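Local atomic coordinates of protein disulfide isomerase (Pseudomonas aeruginosa, PDB entry 4N30), a protein that probably acts as a thiol-disulfide oxidoreductase of the DsbA subfamily within the thioredoxin family, helping to introduce or exchange disulfide bonds in other proteins. Residues N45-Y49 and G117-W122; L48-A54 and P84-V89; C66-Y72 and T183-V187; Q105-V109 and A124-I128. One frame throughout, in Å; residues are numbered along the deposited sequence.

Contact 1 (N45-Y49 and G117-W122); sequences NHSLY and GAKAFW
W122 CG stands beside its backbone N (chi1 -70°), which swings the indole across the carbonyls of the turn N45-L48, while F121 CG, opposite its own N (chi1 174°), turns one phenyl face to S47 CA and the H46 carbonyl carbon. The indole NE1 donates to L48 O at 3.2 Å, a weak and bent bond. Beside it S47 O comes to the indole rim, 3.3 Å from W122 CZ2. Y49 CB lies 3.6 Å from W122 CE2, over one face of the indole, and the phenol beyond it turns an edge to that face with the planes at 64°. F121 packs on the middle residues of the turn. S47 CA sits 4.0 Å from the F121 ring centroid, a CH-pi contact, and the imidazole of H46 turns its edge to the face of F121, offset. A118 brings its CA to 3.3 Å from H46 O in a CH...O contact, its methyl lying against the carbonyls of N45 and H46. One water accepts from A118 N, which has no bond to the preceding turn at this kink, and donates to N45 OD1. Further in, F121 meets W90 of strand 86-92 edge-to-face, W122 also packs on L88 of that strand, and Y49 OH is hydrogen-bonded to D81 of helix 67-81.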
loop_
_atom_site.group_PDB
_atom_site.type_symbol
_atom_site.label_atom_id
_atom_site.label_comp_id
_atom_site.label_asym_id
_atom_site.label_seq_id
_atom_site.Cartn_x
_atom_site.Cartn_y
_atom_site.Cartn_z
ATOM N N ASN A 45 -7.106 -7.826 -4.444
ATOM C CA ASN A 45 -7.189 -8.989 -3.596
ATOM C C ASN A 45 -6.004 -8.949 -2.630
ATOM O O ASN A 45 -6.151 -8.551 -1.479
ATOM C CB ASN A 45 -7.307 -10.259 -4.417
ATOM C CG ASN A 45 -7.371 -11.487 -3.569
ATOM O OD1 ASN A 45 -7.124 -11.466 -2.380
ATOM N ND2 ASN A 45 -7.785 -12.601 -4.174
ATOM N N HIS A 46 -4.807 -9.325 -3.099
ATOM C CA HIS A 46 -3.696 -9.424 -2.183
ATOM C C HIS A 46 -3.302 -8.038 -1.609
ATOM O O HIS A 46 -2.816 -8.031 -0.509
ATOM C CB HIS A 46 -2.449 -10.069 -2.807
ATOM C CG HIS A 46 -1.923 -9.403 -4.023
ATOM N ND1 HIS A 46 -0.866 -8.517 -4.036
ATOM C CD2 HIS A 46 -2.323 -9.531 -5.377
ATOM C CE1 HIS A 46 -0.605 -8.142 -5.335
ATOM N NE2 HIS A 46 -1.503 -8.766 -6.152
ATOM N N SER A 47 -3.567 -6.964 -2.359
ATOM C CA SER A 47 -3.229 -5.626 -1.862
ATOM C C SER A 47 -4.328 -4.969 -1.044
ATOM O O SER A 47 -4.152 -3.777 -0.655
ATOM C CB SER A 47 -2.812 -4.758 -3.077
ATOM O OG SER A 47 -3.906 -4.630 -3.972
ATOM N N LEU A 48 -5.417 -5.659 -0.775
ATOM C CA LEU A 48 -6.642 -5.169 -0.084
ATOM C C LEU A 48 -6.593 -5.575 1.365
ATOM O O LEU A 48 -6.318 -6.749 1.661
ATOM C CB LEU A 48 -7.902 -5.894 -0.624
ATOM C CG LEU A 48 -9.216 -5.640 0.159
ATOM C CD1 LEU A 48 -9.657 -4.186 0.110
ATOM C CD2 LEU A 48 -10.302 -6.540 -0.389
ATOM N N TYR A 49 -6.863 -4.641 2.302
ATOM C CA TYR A 49 -7.021 -4.942 3.713
ATOM C C TYR A 49 -8.384 -4.453 4.090
ATOM O O TYR A 49 -8.764 -3.301 3.841
ATOM C CB TYR A 49 -5.932 -4.208 4.506
ATOM C CG TYR A 49 -5.978 -4.519 5.960
ATOM C CD1 TYR A 49 -5.458 -5.730 6.469
ATOM C CD2 TYR A 49 -6.614 -3.644 6.845
ATOM C CE1 TYR A 49 -5.603 -6.007 7.845
ATOM C CE2 TYR A 49 -6.786 -3.914 8.227
ATOM C CZ TYR A 49 -6.237 -5.120 8.656
ATOM O OH TYR A 49 -6.347 -5.462 9.980
ATOM N N GLY A 117 -1.327 -14.625 -1.040
ATOM C CA GLY A 117 -2.484 -13.761 -1.007
ATOM C C GLY A 117 -2.336 -12.525 -0.145
ATOM O O GLY A 117 -1.240 -12.076 0.222
ATOM N N ALA A 118 -3.440 -11.995 0.308
ATOM C CA ALA A 118 -3.421 -10.801 1.196
ATOM C C ALA A 118 -2.758 -11.034 2.455
ATOM O O ALA A 118 -2.058 -10.125 3.000
ATOM C CB ALA A 118 -4.878 -10.325 1.438
ATOM N N LYS A 119 -2.921 -12.152 3.093
ATOM C CA LYS A 119 -2.339 -12.372 4.358
ATOM C C LYS A 119 -0.795 -12.298 4.234
ATOM O O LYS A 119 -0.115 -11.610 5.005
ATOM C CB LYS A 119 -2.756 -13.765 4.937
ATOM C CG LYS A 119 -2.051 -14.165 6.252
ATOM C CD LYS A 119 -2.606 -13.390 7.438
ATOM C CE LYS A 119 -1.773 -13.532 8.717
ATOM N NZ LYS A 119 -2.185 -14.744 9.483
ATOM N N ALA A 120 -0.248 -12.923 3.189
ATOM C CA ALA A 120 1.198 -12.864 2.965
ATOM C C ALA A 120 1.671 -11.454 2.572
ATOM O O ALA A 120 2.760 -11.059 3.003
ATOM C CB ALA A 120 1.660 -13.901 1.903
ATOM N N PHE A 121 0.888 -10.796 1.753
ATOM C CA PHE A 121 1.236 -9.475 1.312
ATOM C C PHE A 121 1.361 -8.515 2.505
ATOM O O PHE A 121 2.418 -7.863 2.677
ATOM C CB PHE A 121 0.174 -8.955 0.324
ATOM C CG PHE A 121 0.359 -7.528 -0.093
ATOM C CD1 PHE A 121 1.070 -7.288 -1.247
ATOM C CD2 PHE A 121 -0.176 -6.445 0.589
ATOM C CE1 PHE A 121 1.250 -5.995 -1.741
ATOM C CE2 PHE A 121 -0.005 -5.147 0.085
ATOM C CZ PHE A 121 0.743 -4.937 -1.055
ATOM N N TRP A 122 0.376 -8.484 3.371
ATOM C CA TRP A 122 0.431 -7.563 4.495
ATOM C C TRP A 122 1.395 -7.998 5.571
ATOM O O TRP A 122 2.023 -7.134 6.164
ATOM C CB TRP A 122 -0.999 -7.337 5.050
ATOM C CG TRP A 122 -1.830 -6.562 4.102
ATOM C CD1 TRP A 122 -2.786 -7.061 3.218
ATOM C CD2 TRP A 122 -1.816 -5.149 3.891
ATOM N NE1 TRP A 122 -3.326 -6.055 2.449
ATOM C CE2 TRP A 122 -2.788 -4.853 2.852
ATOM C CE3 TRP A 122 -1.082 -4.049 4.464
ATOM C CZ2 TRP A 122 -2.977 -3.568 2.389
ATOM C CZ3 TRP A 122 -1.329 -2.752 4.010
ATOM C CH2 TRP A 122 -2.272 -2.530 2.958
HETATM O O HOH W 1 -5.996 -13.281 -0.763
#

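Contact 2 (L48-A54 and P84-V89); sequences LYGDAKA and PDVNLV
The side-chain amide of N87 takes over from the backbone where the pairing of L48-Y49 with L88-V89 runs out: its ND2 reaches across to D51 O at 2.9 Å, nearly straight (164°). This is one border of the thioredoxin-fold sheet, with the short outer strand 48-49 antiparallel to 86-92. Y49 and L88 form the hydrogen-bonded pair, Y49 N to L88 O at 2.8 Å and L88 N to Y49 O at 2.9 Å; L48 and V89 are the non-hydrogen-bonded pair, their side chains on the face opposite Y49 and L88. N87 CG lies between its N and carbonyl carbon (chi1 68°), which aims the amide at the turn D51-A54. That turn closes with A54 N on D51 O, so this oxygen is gripped by two donors arriving from opposite faces of its carbonyl plane. D51 OD1 adds an Asx turn by accepting from K53 N. N87 OD1 is hydrogen-bonded to T57 OG1, so both ends of the amide are held and its rotation is set. A54 CB presses on D85 O at 3.3 Å. One water accepts from D51 N and donates to both P84 O and V86 O, lying 2.7 Å from the oxygen of V86.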
loop_
_atom_site.group_PDB
_atom_site.type_symbol
_atom_site.label_atom_id
_atom_site.label_comp_id
_atom_site.label_asym_id
_atom_site.label_seq_id
_atom_site.Cartn_x
_atom_site.Cartn_y
_atom_site.Cartn_z
ATOM N N LEU A 48 -5.417 -5.659 -0.775
ATOM C CA LEU A 48 -6.642 -5.169 -0.084
ATOM C C LEU A 48 -6.593 -5.575 1.365
ATOM O O LEU A 48 -6.318 -6.749 1.661
ATOM C CB LEU A 48 -7.902 -5.894 -0.624
ATOM C CG LEU A 48 -9.216 -5.640 0.159
ATOM C CD1 LEU A 48 -9.657 -4.186 0.110
ATOM C CD2 LEU A 48 -10.302 -6.540 -0.389
ATOM N N TYR A 49 -6.863 -4.641 2.302
ATOM C CA TYR A 49 -7.021 -4.942 3.713
ATOM C C TYR A 49 -8.384 -4.453 4.090
ATOM O O TYR A 49 -8.764 -3.301 3.841
ATOM C CB TYR A 49 -5.932 -4.208 4.506
ATOM C CG TYR A 49 -5.978 -4.519 5.960
ATOM C CD1 TYR A 49 -5.458 -5.730 6.469
ATOM C CD2 TYR A 49 -6.614 -3.644 6.845
ATOM C CE1 TYR A 49 -5.603 -6.007 7.845
ATOM C CE2 TYR A 49 -6.786 -3.914 8.227
ATOM C CZ TYR A 49 -6.237 -5.120 8.656
ATOM O OH TYR A 49 -6.347 -5.462 9.980
ATOM N N GLY A 50 -9.183 -5.324 4.754
ATOM C CA GLY A 50 -10.563 -4.968 5.146
ATOM C C GLY A 50 -11.584 -5.622 4.262
ATOM O O GLY A 50 -11.287 -6.518 3.464
ATOM N N ASP A 51 -12.790 -5.139 4.357
ATOM C CA ASP A 51 -13.908 -5.808 3.687
ATOM C C ASP A 51 -13.906 -5.481 2.213
ATOM O O ASP A 51 -13.890 -4.291 1.846
ATOM C CB ASP A 51 -15.219 -5.357 4.361
ATOM C CG ASP A 51 -16.522 -6.021 3.751
ATOM O OD1 ASP A 51 -16.490 -6.701 2.729
ATOM O OD2 ASP A 51 -17.619 -5.772 4.309
ATOM N N ALA A 52 -13.930 -6.445 1.329
ATOM C CA ALA A 52 -13.935 -6.187 -0.077
ATOM C C ALA A 52 -15.151 -5.354 -0.568
ATOM O O ALA A 52 -15.048 -4.686 -1.601
ATOM C CB ALA A 52 -13.849 -7.502 -0.910
ATOM N N LYS A 53 -16.233 -5.425 0.175
ATOM C CA LYS A 53 -17.424 -4.708 -0.279
ATOM C C LYS A 53 -17.573 -3.371 0.414
ATOM O O LYS A 53 -18.623 -2.722 0.320
ATOM C CB LYS A 53 -18.686 -5.555 -0.098
ATOM C CG LYS A 53 -18.647 -6.915 -0.773
ATOM C CD LYS A 53 -18.208 -6.839 -2.220
ATOM C CE LYS A 53 -17.797 -8.221 -2.729
ATOM N NZ LYS A 53 -19.019 -9.070 -2.786
ATOM N N ALA A 54 -16.506 -2.881 1.091
ATOM C CA ALA A 54 -16.573 -1.579 1.753
ATOM C C ALA A 54 -16.981 -0.473 0.756
ATOM O O ALA A 54 -16.540 -0.392 -0.391
ATOM C CB ALA A 54 -15.239 -1.241 2.439
ATOM N N PRO A 84 -15.579 -0.812 9.448
ATOM C CA PRO A 84 -15.830 -1.844 8.426
ATOM C C PRO A 84 -16.311 -1.334 7.072
ATOM O O PRO A 84 -16.071 -2.015 6.073
ATOM C CB PRO A 84 -16.849 -2.793 9.104
ATOM C CG PRO A 84 -16.608 -2.613 10.537
ATOM C CD PRO A 84 -16.131 -1.209 10.767
ATOM N N ASP A 85 -16.884 -0.120 7.095
ATOM C CA ASP A 85 -17.345 0.502 5.866
ATOM C C ASP A 85 -16.233 1.048 4.941
ATOM O O ASP A 85 -16.494 1.445 3.795
ATOM C CB ASP A 85 -18.367 1.616 6.157
ATOM C CG ASP A 85 -19.687 1.053 6.656
ATOM O OD1 ASP A 85 -20.193 0.133 5.970
ATOM O OD2 ASP A 85 -20.159 1.546 7.696
ATOM N N VAL A 86 -14.990 0.977 5.454
ATOM C CA VAL A 86 -13.810 1.518 4.733
ATOM C C VAL A 86 -12.785 0.415 4.599
ATOM O O VAL A 86 -12.580 -0.351 5.590
ATOM C CB VAL A 86 -13.215 2.702 5.517
ATOM C CG1 VAL A 86 -12.092 3.354 4.686
ATOM C CG2 VAL A 86 -14.297 3.735 5.852
ATOM N N ASN A 87 -12.217 0.273 3.419
ATOM C CA ASN A 87 -11.095 -0.675 3.265
ATOM C C ASN A 87 -9.884 0.096 2.811
ATOM O O ASN A 87 -9.898 1.326 2.694
ATOM C CB ASN A 87 -11.520 -1.862 2.370
ATOM C CG ASN A 87 -11.755 -1.457 0.961
ATOM O OD1 ASN A 87 -11.289 -0.473 0.442
ATOM N ND2 ASN A 87 -12.534 -2.309 0.276
ATOM N N LEU A 88 -8.786 -0.636 2.695
ATOM C CA LEU A 88 -7.450 -0.046 2.450
ATOM C C LEU A 88 -6.787 -0.791 1.329
ATOM O O LEU A 88 -6.775 -2.054 1.347
ATOM C CB LEU A 88 -6.602 -0.205 3.779
ATOM C CG LEU A 88 -5.122 0.099 3.644
ATOM C CD1 LEU A 88 -4.873 1.593 3.345
ATOM C CD2 LEU A 88 -4.434 -0.180 4.964
ATOM N N VAL A 89 -6.284 -0.087 0.318
ATOM C CA VAL A 89 -5.510 -0.709 -0.737
ATOM C C VAL A 89 -4.157 -0.123 -0.812
ATOM O O VAL A 89 -4.024 1.151 -0.857
ATOM C CB VAL A 89 -6.244 -0.602 -2.112
ATOM C CG1 VAL A 89 -5.353 -1.145 -3.207
ATOM C CG2 VAL A 89 -7.590 -1.364 -2.041
HETATM O O HOH W 2 -13.478 -2.878 5.874
HETATM O O HOH W 3 -13.100 -2.126 -2.611
#

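Contact 3 (C66-Y72 and T183-V187); sequences CPFCKVY and TPTLV
T183 turns its OG1 into the gap between its own N and carbonyl carbon (chi1 54°), which brings the hydroxyl 3.2 Å from C66 SG. C66 places that sulfur opposite its N (chi1 167°), and the same rotation lets it cap the helix: C69 N donates to C66 SG at 3.3 Å, a capping bond to the sulfur of the N-cap residue. C69 turns differently, its SG beside its own N and directed at the T183-P184 peptide, where T183 CB is 3.5 Å from C69 SG and P184 N slightly farther. The two sulfurs, C66 SG and C69 SG, are 3.6 Å apart, well beyond disulfide length, which is consistent with free thiols. The sequence and position fit the CxxC of the thioredoxin fold, at the start of a helix and facing a proline with a cis peptide bond before it; in this family such a pair is normally the redox centre, with the loop of the cis-proline lining it. F68, C69 and Y72 of the first turns of helix 67-81 all touch P184. F68 CB meets P184 CD at 3.6 Å, though the phenyl itself leads away from the proline. Y72, with CG opposite its N (chi1 -173°), reaches along the proline, its CD2 3.8 Å from P184 CG and the ring tilted against the pyrrolidine. L186 approaches the tyrosine from the opposite direction: its CD2 comes up to the rim of the Y72 ring, near the ring plane, and its CD1 lies 3.5 Å from Y72 OH. That hydroxyl is hydrogen-bonded to A203 O, which holds the far end of the tyrosine.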
loop_
_atom_site.group_PDB
_atom_site.type_symbol
_atom_site.label_atom_id
_atom_site.label_comp_id
_atom_site.label_asym_id
_atom_site.label_seq_id
_atom_site.Cartn_x
_atom_site.Cartn_y
_atom_site.Cartn_z
ATOM N N CYS A 66 10.022 4.442 3.620
ATOM C CA CYS A 66 9.615 5.781 4.125
ATOM C C CYS A 66 9.214 5.693 5.571
ATOM O O CYS A 66 8.406 4.875 6.029
ATOM C CB CYS A 66 8.414 6.220 3.260
ATOM S SG CYS A 66 7.556 7.652 3.998
ATOM N N PRO A 67 9.879 6.543 6.392
ATOM C CA PRO A 67 9.634 6.467 7.851
ATOM C C PRO A 67 8.232 6.883 8.206
ATOM O O PRO A 67 7.758 6.463 9.288
ATOM C CB PRO A 67 10.717 7.460 8.410
ATOM C CG PRO A 67 10.945 8.419 7.304
ATOM C CD PRO A 67 10.850 7.591 6.013
ATOM N N PHE A 68 7.643 7.732 7.410
ATOM C CA PHE A 68 6.224 8.092 7.654
ATOM C C PHE A 68 5.295 6.920 7.397
ATOM O O PHE A 68 4.397 6.614 8.181
ATOM C CB PHE A 68 5.865 9.323 6.777
ATOM C CG PHE A 68 6.683 10.556 7.044
ATOM C CD1 PHE A 68 6.478 11.322 8.226
ATOM C CD2 PHE A 68 7.595 10.995 6.067
ATOM C CE1 PHE A 68 7.264 12.509 8.414
ATOM C CE2 PHE A 68 8.308 12.194 6.236
ATOM C CZ PHE A 68 8.150 12.935 7.384
ATOM N N CYS A 69 5.551 6.271 6.282
ATOM C CA CYS A 69 4.745 5.077 5.978
ATOM C C CYS A 69 4.937 3.991 7.030
ATOM O O CYS A 69 3.953 3.288 7.328
ATOM C CB CYS A 69 5.125 4.566 4.606
ATOM S SG CYS A 69 4.656 5.651 3.247
ATOM N N LYS A 70 6.167 3.839 7.547
ATOM C CA LYS A 70 6.342 2.856 8.546
ATOM C C LYS A 70 5.492 3.075 9.825
ATOM O O LYS A 70 4.880 2.155 10.331
ATOM C CB LYS A 70 7.874 2.780 8.899
ATOM C CG LYS A 70 8.150 1.795 10.052
ATOM C CD LYS A 70 9.634 1.607 10.300
ATOM C CE LYS A 70 9.821 0.619 11.391
ATOM N NZ LYS A 70 11.221 0.119 11.651
ATOM N N VAL A 71 5.422 4.301 10.300
ATOM C CA VAL A 71 4.603 4.478 11.518
ATOM C C VAL A 71 3.107 4.585 11.168
ATOM O O VAL A 71 2.241 4.265 11.946
ATOM C CB VAL A 71 5.103 5.671 12.353
ATOM C CG1 VAL A 71 5.040 6.946 11.528
ATOM C CG2 VAL A 71 4.324 5.849 13.649
ATOM N N TYR A 72 2.790 5.071 9.981
ATOM C CA TYR A 72 1.381 5.338 9.681
ATOM C C TYR A 72 0.654 4.112 9.254
ATOM O O TYR A 72 -0.566 3.972 9.602
ATOM C CB TYR A 72 1.316 6.383 8.500
ATOM C CG TYR A 72 -0.051 6.856 8.212
ATOM C CD1 TYR A 72 -0.794 7.590 9.202
ATOM C CD2 TYR A 72 -0.619 6.654 6.989
ATOM C CE1 TYR A 72 -2.081 8.027 8.922
ATOM C CE2 TYR A 72 -1.898 7.168 6.701
ATOM C CZ TYR A 72 -2.592 7.854 7.693
ATOM O OH TYR A 72 -3.886 8.280 7.333
ATOM N N THR A 183 5.120 10.379 0.226
ATOM C CA THR A 183 4.421 9.274 0.873
ATOM C C THR A 183 4.329 9.434 2.339
ATOM O O THR A 183 5.224 10.069 2.979
ATOM C CB THR A 183 5.102 7.909 0.601
ATOM O OG1 THR A 183 6.477 8.002 0.965
ATOM C CG2 THR A 183 5.054 7.545 -0.914
ATOM N N PRO A 184 3.270 9.034 2.981
ATOM C CA PRO A 184 2.053 8.464 2.347
ATOM C C PRO A 184 1.183 9.545 1.766
ATOM O O PRO A 184 1.110 10.718 2.288
ATOM C CB PRO A 184 1.326 7.809 3.553
ATOM C CG PRO A 184 1.722 8.712 4.738
ATOM C CD PRO A 184 3.151 9.058 4.471
ATOM N N THR A 185 0.538 9.255 0.673
ATOM C CA THR A 185 -0.548 10.142 0.150
ATOM C C THR A 185 -1.742 9.224 -0.025
ATOM O O THR A 185 -1.607 8.062 -0.463
ATOM C CB THR A 185 -0.181 10.740 -1.188
ATOM O OG1 THR A 185 0.860 11.697 -0.971
ATOM C CG2 THR A 185 -1.374 11.512 -1.824
ATOM N N LEU A 186 -2.901 9.686 0.408
ATOM C CA LEU A 186 -4.167 8.918 0.286
ATOM C C LEU A 186 -5.017 9.401 -0.847
ATOM O O LEU A 186 -5.133 10.606 -0.986
ATOM C CB LEU A 186 -4.941 8.978 1.600
ATOM C CG LEU A 186 -4.131 8.692 2.844
ATOM C CD1 LEU A 186 -5.102 8.703 4.071
ATOM C CD2 LEU A 186 -3.398 7.339 2.757
ATOM N N VAL A 187 -5.607 8.472 -1.549
ATOM C CA VAL A 187 -6.724 8.810 -2.465
ATOM C C VAL A 187 -7.897 8.007 -1.894
ATOM O O VAL A 187 -7.865 6.778 -1.999
ATOM C CB VAL A 187 -6.419 8.484 -3.931
ATOM C CG1 VAL A 187 -7.719 8.740 -4.762
ATOM C CG2 VAL A 187 -5.290 9.335 -4.470
#

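Contact 4 (Q105-V109 and A124-I128); sequences QARLV and AIDAI
Q105 lies along the CG2 methyl of I128, and its chain runs outward mostly against that methyl. Its CB is 4.0 Å from I128 CG2 and also brushes the CD1 methyl. CG, set beside the backbone N (chi1 -72°), comes to 3.8 Å from the same I128 CG2. The chain stays extended, so the amide carbon CD still passes 3.7 Å from I128 CG2; the side chain also touches L64 and S132. The other branch of I128 works separately: its CD1 reaches between side chains of 105-109, 4.2 Å from L108 CB and 3.5 Å from V109 CG1, the latter tighter than usual for two carbons. V109 CG1 is shared, also meeting A124 CB and I125 CG1, each at 3.9 Å. Both segments belong to helix 99-131, yet their axes run at 146° to each other, 10.0 Å apart at closest. The helix therefore doubles back, consistent with its kink at A118 and K119, into a hairpin of the helical part typical of DsbA proteins. With every touching residue buried and the contacts mostly aliphatic carbon, the Q105 amide lying against a methyl, the closure probably rests on close packing and the exclusion of water rather than on polar bonds.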
loop_
_atom_site.group_PDB
_atom_site.type_symbol
_atom_site.label_atom_id
_atom_site.label_comp_id
_atom_site.label_asym_id
_atom_site.label_seq_id
_atom_site.Cartn_x
_atom_site.Cartn_y
_atom_site.Cartn_z
ATOM N N GLN A 105 11.900 -3.875 -2.510
ATOM C CA GLN A 105 10.946 -4.247 -1.479
ATOM C C GLN A 105 9.522 -4.231 -2.016
ATOM O O GLN A 105 8.708 -5.122 -1.607
ATOM C CB GLN A 105 11.146 -3.330 -0.286
ATOM C CG GLN A 105 12.471 -3.712 0.404
ATOM C CD GLN A 105 13.024 -2.571 1.271
ATOM O OE1 GLN A 105 12.261 -1.658 1.753
ATOM N NE2 GLN A 105 14.286 -2.598 1.501
ATOM N N ALA A 106 9.168 -3.324 -2.947
ATOM C CA ALA A 106 7.882 -3.365 -3.579
ATOM C C ALA A 106 7.691 -4.722 -4.316
ATOM O O ALA A 106 6.622 -5.319 -4.294
ATOM C CB ALA A 106 7.730 -2.158 -4.520
ATOM N N ARG A 107 8.738 -5.133 -5.002
ATOM C CA ARG A 107 8.635 -6.413 -5.712
ATOM C C ARG A 107 8.516 -7.561 -4.755
ATOM O O ARG A 107 7.739 -8.522 -5.054
ATOM C CB ARG A 107 9.843 -6.563 -6.626
ATOM C CG ARG A 107 9.974 -5.576 -7.798
ATOM C CD ARG A 107 11.213 -5.742 -8.655
ATOM N NE ARG A 107 11.536 -4.548 -9.355
ATOM C CZ ARG A 107 12.583 -3.734 -9.073
ATOM N NH1 ARG A 107 13.564 -4.106 -8.261
ATOM N NH2 ARG A 107 12.711 -2.681 -9.862
ATOM N N LEU A 108 9.189 -7.576 -3.648
ATOM C CA LEU A 108 9.100 -8.642 -2.667
ATOM C C LEU A 108 7.661 -8.757 -2.167
ATOM O O LEU A 108 7.118 -9.892 -2.091
ATOM C CB LEU A 108 9.996 -8.414 -1.458
ATOM C CG LEU A 108 11.438 -8.633 -1.735
ATOM C CD1 LEU A 108 12.230 -8.214 -0.500
ATOM C CD2 LEU A 108 11.723 -10.076 -2.097
ATOM N N VAL A 109 6.971 -7.631 -1.936
ATOM C CA VAL A 109 5.647 -7.762 -1.329
ATOM C C VAL A 109 4.624 -8.284 -2.424
ATOM O O VAL A 109 3.702 -9.072 -2.121
ATOM C CB VAL A 109 5.090 -6.534 -0.586
ATOM C CG1 VAL A 109 5.986 -6.183 0.577
ATOM C CG2 VAL A 109 4.864 -5.350 -1.510
ATOM N N ALA A 124 4.217 -9.380 4.768
ATOM C CA ALA A 124 5.542 -9.051 4.167
ATOM C C ALA A 124 5.739 -7.552 4.357
ATOM O O ALA A 124 6.893 -7.083 4.536
ATOM C CB ALA A 124 5.640 -9.451 2.722
ATOM N N ILE A 125 4.675 -6.736 4.189
ATOM C CA ILE A 125 4.804 -5.274 4.460
ATOM C C ILE A 125 5.323 -5.034 5.890
ATOM O O ILE A 125 6.287 -4.260 6.144
ATOM C CB ILE A 125 3.446 -4.584 4.234
ATOM C CG1 ILE A 125 3.185 -4.481 2.721
ATOM C CG2 ILE A 125 3.454 -3.146 4.887
ATOM C CD1 ILE A 125 1.896 -3.901 2.297
ATOM N N ASP A 126 4.712 -5.702 6.894
ATOM C CA ASP A 126 5.180 -5.567 8.286
ATOM C C ASP A 126 6.597 -6.033 8.445
ATOM O O ASP A 126 7.438 -5.407 9.130
ATOM C CB ASP A 126 4.285 -6.380 9.258
ATOM C CG ASP A 126 2.904 -5.781 9.446
ATOM O OD1 ASP A 126 2.728 -4.625 9.129
ATOM O OD2 ASP A 126 2.005 -6.588 9.872
ATOM N N ALA A 127 6.888 -7.183 7.866
ATOM C CA ALA A 127 8.239 -7.730 8.045
ATOM C C ALA A 127 9.274 -6.794 7.449
ATOM O O ALA A 127 10.361 -6.614 8.036
ATOM C CB ALA A 127 8.321 -9.106 7.353
ATOM N N ILE A 128 9.019 -6.212 6.289
ATOM C CA ILE A 128 9.964 -5.302 5.622
ATOM C C ILE A 128 10.088 -4.052 6.442
ATOM O O ILE A 128 11.230 -3.554 6.702
ATOM C CB ILE A 128 9.591 -5.028 4.153
ATOM C CG1 ILE A 128 9.777 -6.302 3.379
ATOM C CG2 ILE A 128 10.461 -3.870 3.611
ATOM C CD1 ILE A 128 9.161 -6.197 1.975
#

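Overall arrangement
Contacts 3 and 4 are buried, contacts 1 and 2 only partly so. Contacts 1 and 2 share L48 and Y49 and touch directly, W122 CH2 lying 3.8 Å from L88 CD2; together they tie the outer strand 48-49 to its neighbour strand and to helix 99-131. Contact 4 lies on that same helix and meets contact 1 through F121 and V109. Contact 3 stands apart, its centre about 18 Å from those of contacts 1 and 2, and joins helix 67-81 to the sheet. Chemistry follows place: backbone bonds and water at the sheet border, aromatic rings at the turn-helix junction, thiols and a cis-proline at the CxxC, and aliphatic packing within the helical hairpin.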